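Local coordinates for protein trans-2-enoyl-CoA reductase (Treponema denticola ATCC 35405, PDB 4GGO) that reduces the carbon-carbon double bond of trans-2-enoyl-CoA substrates such as crotonyl-CoA with NADH, a step of fatty acid synthesis, at residues G279-A284 and A372-D377. Sequence-based numbering, arbitrary orientation.
Sequences GLVTRA and AGYRHD
Tyr-374 turns its ring carbon CG away from its backbone N (chi1 -164°) and lays the ring against Val-281, where CG1 lies anti to N (chi1 177°) and CG2 therefore stands beside N, anti to the carbonyl carbon. CG2 sits over the ring centre, 3.5 Å from the Tyr-374 centroid and 10° off the normal, an almost perpendicular CH-pi contact. The second methyl, CG1, is displaced toward the hydroxyl end, 4.0 Å from Tyr-374 CE1. One turn further along the helix, Asp-377 CB touches Val-281 CG2 at 4.0 Å, so this methyl meets both the aromatic face and the aspartate methylene. No direct hydrogen bond joins the segments; instead one water accepts from Val-281 N at 3.1 Å and donates to Asp-377 OD2 at 2.6 Å, linking backbone to carboxylate beside the apolar patch. Leu-280, Val-281 and Thr-282 belong to the NAD(+) site, so the contact packs helix 371-380 against a cofactor-binding loop. That loop follows strand 270-276 of the parallel Rossmann-type sheet and leads to helix 291-305, where Phe-299 touches Val-281 and Asp-377, while Pro-292 and Leu-295 pack on Tyr-374.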
loop_
_atom_site.group_PDB
_atom_site.type_symbol
_atom_site.label_atom_id
_atom_site.label_comp_id
_atom_site.label_asym_id
_atom_site.label_seq_id
_atom_site.Cartn_x
_atom_site.Cartn_y
_atom_site.Cartn_z
ATOM N N GLY A 279 1.504 9.859 2.076
ATOM C CA GLY A 279 0.230 9.883 1.386
ATOM C C GLY A 279 0.387 9.588 -0.090
ATOM O O GLY A 279 1.386 9.961 -0.706
ATOM N N LEU A 280 -0.604 8.912 -0.657
ATOM C CA LEU A 280 -0.575 8.546 -2.067
ATOM C C LEU A 280 -1.993 8.405 -2.600
ATOM O O LEU A 280 -2.946 8.298 -1.827
ATOM C CB LEU A 280 0.179 7.229 -2.272
ATOM C CG LEU A 280 -0.587 5.938 -1.959
ATOM C CD1 LEU A 280 0.096 4.741 -2.599
ATOM C CD2 LEU A 280 -0.735 5.719 -0.460
ATOM N N VAL A 281 -2.128 8.403 -3.921
ATOM C CA VAL A 281 -3.426 8.211 -4.547
ATOM C C VAL A 281 -3.894 6.779 -4.341
ATOM O O VAL A 281 -3.222 5.833 -4.752
ATOM C CB VAL A 281 -3.381 8.504 -6.058
ATOM C CG1 VAL A 281 -4.735 8.218 -6.693
ATOM C CG2 VAL A 281 -2.958 9.942 -6.309
ATOM N N THR A 282 -5.043 6.619 -3.693
ATOM C CA THR A 282 -5.631 5.298 -3.515
ATOM C C THR A 282 -7.032 5.253 -4.110
ATOM O O THR A 282 -7.552 6.268 -4.576
ATOM C CB THR A 282 -5.697 4.885 -2.030
ATOM O OG1 THR A 282 -6.606 5.743 -1.329
ATOM C CG2 THR A 282 -4.319 4.968 -1.388
ATOM N N ARG A 283 -7.636 4.071 -4.088
ATOM C CA ARG A 283 -8.977 3.873 -4.623
ATOM C C ARG A 283 -10.004 4.741 -3.897
ATOM O O ARG A 283 -10.996 5.171 -4.486
ATOM C CB ARG A 283 -9.367 2.397 -4.516
ATOM C CG ARG A 283 -10.712 2.049 -5.130
ATOM C CD ARG A 283 -11.104 0.618 -4.796
ATOM N NE ARG A 283 -12.382 0.240 -5.391
ATOM C CZ ARG A 283 -12.506 -0.444 -6.524
ATOM N NH1 ARG A 283 -11.425 -0.831 -7.188
ATOM N NH2 ARG A 283 -13.711 -0.745 -6.991
ATOM N N ALA A 284 -9.751 5.011 -2.621
ATOM C CA ALA A 284 -10.708 5.725 -1.783
ATOM C C ALA A 284 -10.444 7.228 -1.683
ATOM O O ALA A 284 -11.229 7.955 -1.075
ATOM C CB ALA A 284 -10.752 5.103 -0.393
ATOM N N ALA A 372 -1.326 16.730 -12.933
ATOM C CA ALA A 372 -0.757 15.816 -13.917
ATOM C C ALA A 372 -0.180 14.580 -13.237
ATOM O O ALA A 372 -0.411 13.453 -13.676
ATOM C CB ALA A 372 0.313 16.520 -14.739
ATOM N N GLY A 373 0.574 14.798 -12.164
ATOM C CA GLY A 373 1.138 13.706 -11.393
ATOM C C GLY A 373 0.058 12.852 -10.753
ATOM O O GLY A 373 0.195 11.632 -10.656
ATOM N N TYR A 374 -1.019 13.496 -10.318
ATOM C CA TYR A 374 -2.138 12.791 -9.701
ATOM C C TYR A 374 -2.820 11.883 -10.718
ATOM O O TYR A 374 -3.113 10.724 -10.425
ATOM C CB TYR A 374 -3.148 13.786 -9.124
ATOM C CG TYR A 374 -4.128 13.182 -8.139
ATOM C CD1 TYR A 374 -5.173 12.375 -8.571
ATOM C CD2 TYR A 374 -4.016 13.432 -6.777
ATOM C CE1 TYR A 374 -6.071 11.825 -7.677
ATOM C CE2 TYR A 374 -4.911 12.887 -5.873
ATOM C CZ TYR A 374 -5.937 12.085 -6.330
ATOM O OH TYR A 374 -6.833 11.539 -5.440
ATOM N N ARG A 375 -3.078 12.419 -11.910
ATOM C CA ARG A 375 -3.708 11.644 -12.976
ATOM C C ARG A 375 -2.862 10.430 -13.339
ATOM O O ARG A 375 -3.388 9.341 -13.568
ATOM C CB ARG A 375 -3.934 12.506 -14.221
ATOM C CG ARG A 375 -5.010 13.569 -14.067
ATOM C CD ARG A 375 -5.345 14.211 -15.406
ATOM N NE ARG A 375 -4.197 14.890 -16.001
ATOM C CZ ARG A 375 -3.912 16.174 -15.816
ATOM N NH1 ARG A 375 -4.690 16.923 -15.047
ATOM N NH2 ARG A 375 -2.848 16.710 -16.398
ATOM N N HIS A 376 -1.547 10.624 -13.384
ATOM C CA HIS A 376 -0.630 9.544 -13.722
ATOM C C HIS A 376 -0.674 8.421 -12.692
ATOM O O HIS A 376 -0.784 7.252 -13.051
ATOM C CB HIS A 376 0.801 10.064 -13.861
ATOM C CG HIS A 376 1.806 8.989 -14.133
ATOM N ND1 HIS A 376 1.879 8.328 -15.341
ATOM C CD2 HIS A 376 2.767 8.446 -13.348
ATOM C CE1 HIS A 376 2.847 7.431 -15.291
ATOM N NE2 HIS A 376 3.401 7.481 -14.093
ATOM N N ASP A 377 -0.587 8.781 -11.414
ATOM C CA ASP A 377 -0.605 7.788 -10.343
ATOM C C ASP A 377 -1.920 7.016 -10.310
ATOM O O ASP A 377 -1.932 5.803 -10.099
ATOM C CB ASP A 377 -0.341 8.442 -8.986
ATOM C CG ASP A 377 1.097 8.890 -8.826
ATOM O OD1 ASP A 377 1.940 8.487 -9.657
ATOM O OD2 ASP A 377 1.389 9.636 -7.869
HETATM O O HOH W 1 0.353 8.472 -5.760
#